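Local structure of cyclic di-GMP receptor atypical PilZ domain-containing protein (Xanthomonas campestris pv. campestris, 3RQA) at residues 68-71 against 72-76; 86-89 against 90-93; 162-165 against 166-170; 170-173 against 174-178. The protein is of unknown function but belongs to the atypical PilZ family of cyclic di-GMP receptors and self-assembles into a tetramer through a parallel helical bundle. All coordinates share one frame; numbering follows the deposited sequence.

Followed from the N terminus, the four contacts follow one another, the last two sharing a residue, and none crosses or encloses another; each closes no more than a turn. Contact 1 marks the entry of the chain into helix 73-95, and contact 2 lies near the other end of that helix, their centres about 26 Å apart. Both touch neighbouring subunits of the tetramer. After the strands of the barrel, contact 3 leads from strand 155-161 into helix 165-185, and contact 4 carries that helix onward. These two share Asp170 and meet at Leu164 CD1 and Leu172 CD2, 3.7 Å apart. Contacts 1 and 2 thus belong to the assembly helix, contacts 3 and 4 to the helix packed on the barrel.

Contact 1: residues 68-71 against 72-76; sequences GELP and LLVQR
The start of helix 73-95, the helix of the parallel four-helix bundle, is where Leu70 and Pro71 of the incoming loop pack on Val74 in the first turn. Leu70 crosses Val74 at about a right angle and presses CD1 on CG1 of Val74 at 3.4 Å, closer than usual for two methyls. Its other branch reaches the next residue, with Leu70 CD2 lying 3.6 Å from CG of Gln75, the two side chains sliding past each other in opposite directions. On Val74, CG1 takes most of the Leu70 contact, while CG2, set beside the backbone N by a chi1 of -178°, lies between Leu70 and Pro71, 3.7 Å from CG of Pro71. The ring of Pro71 fixes phi near -66° just before the N-cap. Leu72 holds that N-cap position, and its O receives Arg76 N at 3.2 Å and, weakly, Gln75 N. Its CD1 also sits 4.1 Å above one face of the Arg76 guanidinium, whose NH2 reaches a salt bridge with Asp57 of the second subunit. Leu70 and Val74 pack further on Leu73 and Met77 of the third subunit. Across the two segments the grip is therefore chiefly apolar: branched leucine and valine methyls and a proline ring pack at the first turn, and the same greasy surface passes on into the interface between subunits.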
loop_
_atom_site.group_PDB
_atom_site.type_symbol
_atom_site.label_atom_id
_atom_site.label_comp_id
_atom_site.label_asym_id
_atom_site.label_seq_id
_atom_site.Cartn_x
_atom_site.Cartn_y
_atom_site.Cartn_z
ATOM N N GLY C 68 -3.026 16.614 -23.531
ATOM C CA GLY C 68 -3.546 16.352 -24.859
ATOM C C GLY C 68 -3.846 14.871 -24.996
ATOM O O GLY C 68 -3.148 14.042 -24.408
ATOM N N GLU C 69 -4.883 14.532 -25.759
ATOM C CA GLU C 69 -5.270 13.136 -25.965
ATOM C C GLU C 69 -5.838 12.539 -24.673
ATOM O O GLU C 69 -6.263 11.383 -24.641
ATOM C CB GLU C 69 -4.053 12.317 -26.430
ATOM C CG GLU C 69 -4.353 10.879 -26.846
ATOM C CD GLU C 69 -5.154 10.792 -28.131
ATOM O OE1 GLU C 69 -4.674 11.293 -29.173
ATOM O OE2 GLU C 69 -6.264 10.222 -28.102
ATOM N N LEU C 70 -5.856 13.343 -23.613
ATOM C CA LEU C 70 -6.358 12.903 -22.314
ATOM C C LEU C 70 -6.885 14.082 -21.494
ATOM O O LEU C 70 -6.331 15.180 -21.551
ATOM C CB LEU C 70 -5.237 12.220 -21.535
ATOM C CG LEU C 70 -5.615 11.717 -20.146
ATOM C CD1 LEU C 70 -6.117 10.284 -20.251
ATOM C CD2 LEU C 70 -4.410 11.803 -19.228
ATOM N N PRO C 71 -7.965 13.869 -20.718
ATOM C CA PRO C 71 -8.533 14.944 -19.896
ATOM C C PRO C 71 -7.584 15.375 -18.783
ATOM O O PRO C 71 -6.389 15.554 -19.015
ATOM C CB PRO C 71 -9.822 14.322 -19.365
ATOM C CG PRO C 71 -9.484 12.873 -19.287
ATOM C CD PRO C 71 -8.763 12.639 -20.586
ATOM N N LEU C 72 -8.111 15.553 -17.577
ATOM C CA LEU C 72 -7.276 15.950 -16.448
ATOM C C LEU C 72 -7.577 15.076 -15.232
ATOM O O LEU C 72 -6.744 14.933 -14.337
ATOM C CB LEU C 72 -7.503 17.425 -16.095
ATOM C CG LEU C 72 -6.536 18.012 -15.058
ATOM C CD1 LEU C 72 -5.119 17.981 -15.615
ATOM C CD2 LEU C 72 -6.935 19.439 -14.706
ATOM N N LEU C 73 -8.773 14.495 -15.206
ATOM C CA LEU C 73 -9.170 13.624 -14.110
ATOM C C LEU C 73 -8.264 12.391 -14.149
ATOM O O LEU C 73 -7.901 11.834 -13.110
ATOM C CB LEU C 73 -10.640 13.214 -14.274
ATOM C CG LEU C 73 -11.383 12.400 -13.198
ATOM C CD1 LEU C 73 -10.809 11.002 -13.100
ATOM C CD2 LEU C 73 -11.294 13.106 -11.862
ATOM N N VAL C 74 -7.891 11.976 -15.356
ATOM C CA VAL C 74 -7.032 10.813 -15.523
ATOM C C VAL C 74 -5.571 11.127 -15.194
ATOM O O VAL C 74 -4.831 10.241 -14.757
ATOM C CB VAL C 74 -7.143 10.251 -16.956
ATOM C CG1 VAL C 74 -6.270 9.009 -17.112
ATOM C CG2 VAL C 74 -8.585 9.898 -17.248
ATOM N N GLN C 75 -5.157 12.377 -15.394
ATOM C CA GLN C 75 -3.784 12.775 -15.078
ATOM C C GLN C 75 -3.607 12.687 -13.565
ATOM O O GLN C 75 -2.591 12.194 -13.081
ATOM C CB GLN C 75 -3.495 14.214 -15.522
ATOM C CG GLN C 75 -3.759 14.516 -16.987
ATOM C CD GLN C 75 -3.328 15.928 -17.384
ATOM O OE1 GLN C 75 -3.703 16.422 -18.445
ATOM N NE2 GLN C 75 -2.528 16.577 -16.532
ATOM N N ARG C 76 -4.599 13.177 -12.823
ATOM C CA ARG C 76 -4.559 13.136 -11.361
ATOM C C ARG C 76 -4.508 11.688 -10.883
ATOM O O ARG C 76 -3.714 11.347 -10.010
ATOM C CB ARG C 76 -5.786 13.828 -10.752
ATOM C CG ARG C 76 -5.638 15.336 -10.520
ATOM C CD ARG C 76 -5.623 16.122 -11.818
ATOM N NE ARG C 76 -5.752 17.564 -11.591
ATOM C CZ ARG C 76 -4.746 18.382 -11.293
ATOM N NH1 ARG C 76 -3.511 17.917 -11.187
ATOM N NH2 ARG C 76 -4.977 19.673 -11.097
#

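Contact 2: residues 86-89 against 90-93; sequences ALIG and RLVR
Leu91 N donates to Leu87 O at 2.9 Å, one of four successive main-chain bonds that span these two turns of helix 73-95. Arg90 N reaches Ala86 O at the same 2.9 Å, Arg93 N reaches Gly89 O, and Val92 N reaches Ile88 O at 3.1 Å. All four carbonyls of 86-89 are thus used by the turn ahead. The arginines find their polar partners beyond the two segments. Arg90 bends at chi3 (-55°), and its NH1 forms a salt bridge with Glu137 of the second subunit. Arg93 first runs its methylenes past Gly89 O, with CG 3.5 Å from that oxygen, before its NH1 bonds Asp133 O in the same chain. An arginine suits both places, since its long aliphatic stem can follow the helix surface and still deliver a charged end to a partner at some distance. CG2 of Val92 lies 3.4 Å from Ile88 O; farther out, the ends of Ile88 and Leu91 meet lightly, CD1 of Ile88 being 4.4 Å from CD1 of Leu91. Branched aliphatic residues suit this strip, which faces the partner helices of the parallel bundle. Ile88 packs on Ile88 of the second and third subunits, and Leu91 on Leu91 of the third and fourth, while Val92 and Arg93 touch Pro136 in the loop between strands 124-129 and 139-150.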
loop_
_atom_site.group_PDB
_atom_site.type_symbol
_atom_site.label_atom_id
_atom_site.label_comp_id
_atom_site.label_asym_id
_atom_site.label_seq_id
_atom_site.Cartn_x
_atom_site.Cartn_y
_atom_site.Cartn_z
ATOM N N ALA C 86 5.236 4.759 -4.917
ATOM C CA ALA C 86 6.396 5.206 -4.162
ATOM C C ALA C 86 6.229 4.895 -2.674
ATOM O O ALA C 86 7.163 4.409 -2.039
ATOM C CB ALA C 86 6.616 6.708 -4.363
ATOM N N LEU C 87 5.050 5.173 -2.119
ATOM C CA LEU C 87 4.808 4.909 -0.703
ATOM C C LEU C 87 4.845 3.413 -0.372
ATOM O O LEU C 87 5.366 3.016 0.677
ATOM C CB LEU C 87 3.479 5.523 -0.252
ATOM C CG LEU C 87 3.495 7.046 -0.006
ATOM C CD1 LEU C 87 2.080 7.578 0.091
ATOM C CD2 LEU C 87 4.287 7.366 1.273
ATOM N N ILE C 88 4.309 2.576 -1.256
ATOM C CA ILE C 88 4.342 1.144 -0.977
ATOM C C ILE C 88 5.799 0.683 -1.029
ATOM O O ILE C 88 6.213 -0.171 -0.252
ATOM C CB ILE C 88 3.468 0.329 -1.978
ATOM C CG1 ILE C 88 3.497 -1.159 -1.615
ATOM C CG2 ILE C 88 3.958 0.519 -3.389
ATOM C CD1 ILE C 88 2.646 -1.537 -0.422
ATOM N N GLY C 89 6.578 1.274 -1.932
ATOM C CA GLY C 89 7.984 0.921 -2.035
ATOM C C GLY C 89 8.727 1.321 -0.769
ATOM O O GLY C 89 9.630 0.616 -0.294
ATOM N N ARG C 90 8.347 2.469 -0.219
ATOM C CA ARG C 90 8.960 2.959 1.004
ATOM C C ARG C 90 8.615 2.005 2.150
ATOM O O ARG C 90 9.466 1.680 2.969
ATOM C CB ARG C 90 8.455 4.371 1.324
ATOM C CG ARG C 90 9.042 4.961 2.596
ATOM C CD ARG C 90 8.703 6.427 2.724
ATOM N NE ARG C 90 9.121 7.163 1.533
ATOM C CZ ARG C 90 10.376 7.513 1.265
ATOM N NH1 ARG C 90 10.660 8.174 0.155
ATOM N NH2 ARG C 90 11.343 7.225 2.119
ATOM N N LEU C 91 7.367 1.550 2.187
ATOM C CA LEU C 91 6.916 0.643 3.239
ATOM C C LEU C 91 7.778 -0.620 3.243
ATOM O O LEU C 91 8.290 -1.032 4.277
ATOM C CB LEU C 91 5.456 0.239 3.014
ATOM C CG LEU C 91 4.529 0.108 4.231
ATOM C CD1 LEU C 91 3.439 -0.909 3.896
ATOM C CD2 LEU C 91 5.299 -0.321 5.481
ATOM N N VAL C 92 7.922 -1.224 2.072
ATOM C CA VAL C 92 8.700 -2.438 1.918
ATOM C C VAL C 92 10.143 -2.299 2.399
ATOM O O VAL C 92 10.658 -3.192 3.074
ATOM C CB VAL C 92 8.691 -2.898 0.453
ATOM C CG1 VAL C 92 9.695 -4.010 0.240
ATOM C CG2 VAL C 92 7.297 -3.369 0.079
ATOM N N ARG C 93 10.794 -1.188 2.064
ATOM C CA ARG C 93 12.173 -0.997 2.488
ATOM C C ARG C 93 12.268 -0.989 4.011
ATOM O O ARG C 93 13.300 -1.326 4.568
ATOM C CB ARG C 93 12.748 0.304 1.915
ATOM C CG ARG C 93 12.993 0.272 0.417
ATOM C CD ARG C 93 13.415 1.646 -0.093
ATOM N NE ARG C 93 13.322 1.749 -1.546
ATOM C CZ ARG C 93 14.135 1.129 -2.395
ATOM N NH1 ARG C 93 13.971 1.281 -3.708
ATOM N NH2 ARG C 93 15.114 0.362 -1.937
#

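Contact 3: residues 162-165 against 166-170; sequences APLG and TGLQD
Leu164 and Leu168 make the close-packed side: their CD2 methyls meet at 3.5 Å, the two side chains crossing at a slant, and CB of Leu168 sits ahead of Leu164 O at 3.2 Å. Both leucines rest on Leu141 of strand 139-150, while Leu168 also meets Leu49 and neighbours of helix 42-55. Two plain aliphatic chains suit this buried corner. It is the corner where the chain leaves strand 155-161, the last strand in the sequence, and turns into helix 165-185 of the PilZ domain. Gly165 makes that turn with phi 81° and psi 154°, angles at which a CB would be jammed against the carbonyl O of Leu164, and its own O accepts Gln169 N at 3.0 Å. Two waters fill in at separate places. One, beside the leucine packing, donates to Leu164 O and accepts from Leu168 N, standing in where the helix ladder has not yet begun. The other belongs to the looser side, near exposed Thr166, where it accepts from Leu164 N and donates to Gln169 OE1 at 2.8 Å. Glutamine suits this position because its amide has work at both ends, NE2 bonding Glu173 OE2 one turn further on.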
loop_
_atom_site.group_PDB
_atom_site.type_symbol
_atom_site.label_atom_id
_atom_site.label_comp_id
_atom_site.label_asym_id
_atom_site.label_seq_id
_atom_site.Cartn_x
_atom_site.Cartn_y
_atom_site.Cartn_z
ATOM N N ALA C 162 15.239 -23.036 -13.844
ATOM C CA ALA C 162 14.343 -24.118 -14.225
ATOM C C ALA C 162 13.566 -23.498 -15.397
ATOM O O ALA C 162 13.528 -22.274 -15.522
ATOM C CB ALA C 162 13.401 -24.453 -13.074
ATOM N N PRO C 163 12.957 -24.317 -16.272
ATOM C CA PRO C 163 12.217 -23.732 -17.399
ATOM C C PRO C 163 11.349 -22.567 -16.966
ATOM O O PRO C 163 10.570 -22.688 -16.025
ATOM C CB PRO C 163 11.406 -24.910 -17.921
ATOM C CG PRO C 163 12.353 -26.051 -17.701
ATOM C CD PRO C 163 12.866 -25.788 -16.300
ATOM N N LEU C 164 11.494 -21.443 -17.664
ATOM C CA LEU C 164 10.760 -20.220 -17.359
ATOM C C LEU C 164 9.379 -20.101 -17.992
ATOM O O LEU C 164 8.606 -19.221 -17.618
ATOM C CB LEU C 164 11.585 -18.999 -17.784
ATOM C CG LEU C 164 12.983 -18.893 -17.165
ATOM C CD1 LEU C 164 13.869 -18.056 -18.052
ATOM C CD2 LEU C 164 12.890 -18.299 -15.768
ATOM N N GLY C 165 9.064 -20.963 -18.949
ATOM C CA GLY C 165 7.769 -20.858 -19.605
ATOM C C GLY C 165 7.855 -19.769 -20.662
ATOM O O GLY C 165 8.655 -18.844 -20.535
ATOM N N THR C 166 7.024 -19.869 -21.695
ATOM C CA THR C 166 7.025 -18.913 -22.811
ATOM C C THR C 166 6.990 -17.428 -22.445
ATOM O O THR C 166 7.839 -16.655 -22.898
ATOM C CB THR C 166 5.851 -19.211 -23.765
ATOM O OG1 THR C 166 5.951 -20.572 -24.215
ATOM C CG2 THR C 166 5.886 -18.270 -24.973
ATOM N N GLY C 167 6.008 -17.044 -21.630
ATOM C CA GLY C 167 5.848 -15.662 -21.204
ATOM C C GLY C 167 6.990 -15.070 -20.397
ATOM O O GLY C 167 7.492 -14.000 -20.719
ATOM N N LEU C 168 7.405 -15.752 -19.336
ATOM C CA LEU C 168 8.492 -15.243 -18.513
ATOM C C LEU C 168 9.796 -15.217 -19.300
ATOM O O LEU C 168 10.568 -14.267 -19.181
ATOM C CB LEU C 168 8.667 -16.091 -17.250
ATOM C CG LEU C 168 9.800 -15.638 -16.315
ATOM C CD1 LEU C 168 9.596 -14.173 -15.879
ATOM C CD2 LEU C 168 9.856 -16.580 -15.111
ATOM N N GLN C 169 10.058 -16.257 -20.095
ATOM C CA GLN C 169 11.288 -16.253 -20.879
ATOM C C GLN C 169 11.335 -14.997 -21.744
ATOM O O GLN C 169 12.344 -14.283 -21.780
ATOM C CB GLN C 169 11.400 -17.480 -21.788
ATOM C CG GLN C 169 12.761 -17.519 -22.465
ATOM C CD GLN C 169 13.076 -18.836 -23.131
ATOM O OE1 GLN C 169 12.904 -19.909 -22.540
ATOM N NE2 GLN C 169 13.564 -18.765 -24.368
ATOM N N ASP C 170 10.232 -14.718 -22.427
ATOM C CA ASP C 170 10.173 -13.546 -23.288
ATOM C C ASP C 170 10.443 -12.250 -22.528
ATOM O O ASP C 170 11.219 -11.411 -22.978
ATOM C CB ASP C 170 8.813 -13.440 -23.967
ATOM C CG ASP C 170 8.770 -12.313 -24.979
ATOM O OD1 ASP C 170 9.325 -12.503 -26.085
ATOM O OD2 ASP C 170 8.213 -11.234 -24.663
HETATM O O HOH W 1 6.294 -18.177 -18.269
HETATM O O HOH W 2 13.342 -21.057 -19.978
#

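Contact 4: residues 170-173 against 174-178; sequences DALE and RHLFR
Asp170 and Arg174 form a salt bridge one turn apart, Arg174 NE donating to OD2 of Asp170 at 2.7 Å. The oxygen lies practically in the guanidinium plane, at its edge, and is met on the syn side but 26° out of the carboxylate plane; the two planes are 66° apart. Arg174 sets CG beside its backbone N (chi1 -71°) and then runs extended, which takes its methylenes past Asp170 O and brings NE to the carboxylate. That carbonyl O is itself taken by Arg174 N, and OD2 has a second salt-bridge partner in NH1 of Arg50 from helix 42-55. The other carbonyls of 170-173 are filled in the usual helical order: Leu172 O by Leu176 N at 2.8 Å and Glu173 O by Phe177 N. Ala171 O is doubly used, receiving His175 N at 2.9 Å and a water at 2.8 Å. The same water accepts from Arg178 NH1, linking this carbonyl to a side chain two turns on. On the apolar side Leu172 and Leu176 lie side by side, CD1 of Leu172 4.1 Å from CG of Leu176, two leucines suited to covering Trp106 of strand 101-107, which the His175 ring also meets. Two cationic partners on one carboxylate oxygen would probably keep Asp170 ionised, and the Arg50 bridge ties helix 165-185 to helix 42-55 while its leucines face the barrel.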
loop_
_atom_site.group_PDB
_atom_site.type_symbol
_atom_site.label_atom_id
_atom_site.label_comp_id
_atom_site.label_asym_id
_atom_site.label_seq_id
_atom_site.Cartn_x
_atom_site.Cartn_y
_atom_site.Cartn_z
ATOM N N ASP C 170 10.232 -14.718 -22.427
ATOM C CA ASP C 170 10.173 -13.546 -23.288
ATOM C C ASP C 170 10.443 -12.250 -22.528
ATOM O O ASP C 170 11.219 -11.411 -22.978
ATOM C CB ASP C 170 8.813 -13.440 -23.967
ATOM C CG ASP C 170 8.770 -12.313 -24.979
ATOM O OD1 ASP C 170 9.325 -12.503 -26.085
ATOM O OD2 ASP C 170 8.213 -11.234 -24.663
ATOM N N ALA C 171 9.783 -12.088 -21.384
ATOM C CA ALA C 171 9.962 -10.897 -20.554
ATOM C C ALA C 171 11.417 -10.780 -20.098
ATOM O O ALA C 171 11.959 -9.683 -20.020
ATOM C CB ALA C 171 9.045 -10.968 -19.328
ATOM N N LEU C 172 12.039 -11.913 -19.780
ATOM C CA LEU C 172 13.432 -11.886 -19.320
ATOM C C LEU C 172 14.382 -11.515 -20.461
ATOM O O LEU C 172 15.328 -10.737 -20.267
ATOM C CB LEU C 172 13.845 -13.244 -18.726
ATOM C CG LEU C 172 15.298 -13.405 -18.248
ATOM C CD1 LEU C 172 15.677 -12.288 -17.280
ATOM C CD2 LEU C 172 15.459 -14.777 -17.590
ATOM N N GLU C 173 14.133 -12.079 -21.646
ATOM C CA GLU C 173 14.981 -11.771 -22.797
ATOM C C GLU C 173 14.908 -10.272 -23.086
ATOM O O GLU C 173 15.935 -9.624 -23.276
ATOM C CB GLU C 173 14.549 -12.586 -24.026
ATOM C CG GLU C 173 15.256 -13.933 -24.133
ATOM C CD GLU C 173 14.614 -14.857 -25.146
ATOM O OE1 GLU C 173 14.048 -14.364 -26.147
ATOM O OE2 GLU C 173 14.682 -16.086 -24.943
ATOM N N ARG C 174 13.689 -9.730 -23.105
ATOM C CA ARG C 174 13.518 -8.302 -23.358
ATOM C C ARG C 174 14.258 -7.527 -22.277
ATOM O O ARG C 174 14.985 -6.576 -22.568
ATOM C CB ARG C 174 12.042 -7.906 -23.331
ATOM C CG ARG C 174 11.225 -8.402 -24.512
ATOM C CD ARG C 174 9.745 -8.179 -24.238
ATOM N NE ARG C 174 8.905 -8.681 -25.319
ATOM C CZ ARG C 174 8.636 -8.014 -26.436
ATOM N NH1 ARG C 174 9.132 -6.801 -26.629
ATOM N NH2 ARG C 174 7.880 -8.575 -27.367
ATOM N N HIS C 175 14.080 -7.953 -21.028
ATOM C CA HIS C 175 14.731 -7.278 -19.915
ATOM C C HIS C 175 16.246 -7.218 -20.088
ATOM O O HIS C 175 16.854 -6.155 -19.947
ATOM C CB HIS C 175 14.406 -7.966 -18.589
ATOM C CG HIS C 175 15.018 -7.279 -17.410
ATOM N ND1 HIS C 175 14.545 -6.077 -16.928
ATOM C CD2 HIS C 175 16.118 -7.573 -16.678
ATOM C CE1 HIS C 175 15.332 -5.659 -15.953
ATOM N NE2 HIS C 175 16.295 -6.547 -15.782
ATOM N N LEU C 176 16.853 -8.364 -20.393
ATOM C CA LEU C 176 18.295 -8.423 -20.582
ATOM C C LEU C 176 18.716 -7.558 -21.771
ATOM O O LEU C 176 19.688 -6.798 -21.682
ATOM C CB LEU C 176 18.751 -9.865 -20.802
ATOM C CG LEU C 176 18.781 -10.745 -19.550
ATOM C CD1 LEU C 176 19.151 -12.183 -19.940
ATOM C CD2 LEU C 176 19.796 -10.175 -18.566
ATOM N N PHE C 177 17.978 -7.665 -22.871
ATOM C CA PHE C 177 18.301 -6.881 -24.053
ATOM C C PHE C 177 18.309 -5.398 -23.696
ATOM O O PHE C 177 19.269 -4.696 -24.010
ATOM C CB PHE C 177 17.305 -7.161 -25.179
ATOM C CG PHE C 177 17.731 -6.617 -26.508
ATOM C CD1 PHE C 177 17.440 -5.307 -26.864
ATOM C CD2 PHE C 177 18.455 -7.408 -27.393
ATOM C CE1 PHE C 177 17.864 -4.787 -28.089
ATOM C CE2 PHE C 177 18.886 -6.902 -28.617
ATOM C CZ PHE C 177 18.589 -5.589 -28.967
ATOM N N ARG C 178 17.261 -4.920 -23.024
ATOM C CA ARG C 178 17.220 -3.506 -22.624
ATOM C C ARG C 178 18.424 -3.118 -21.759
ATOM O O ARG C 178 19.103 -2.133 -22.039
ATOM C CB ARG C 178 15.956 -3.171 -21.829
ATOM C CG ARG C 178 14.662 -3.244 -22.595
ATOM C CD ARG C 178 13.586 -2.455 -21.871
ATOM N NE ARG C 178 12.310 -3.151 -21.918
ATOM C CZ ARG C 178 11.990 -4.176 -21.132
ATOM N NH1 ARG C 178 10.804 -4.764 -21.248
ATOM N NH2 ARG C 178 12.849 -4.598 -20.213
HETATM O O HOH W 3 10.232 -7.446 -19.655
#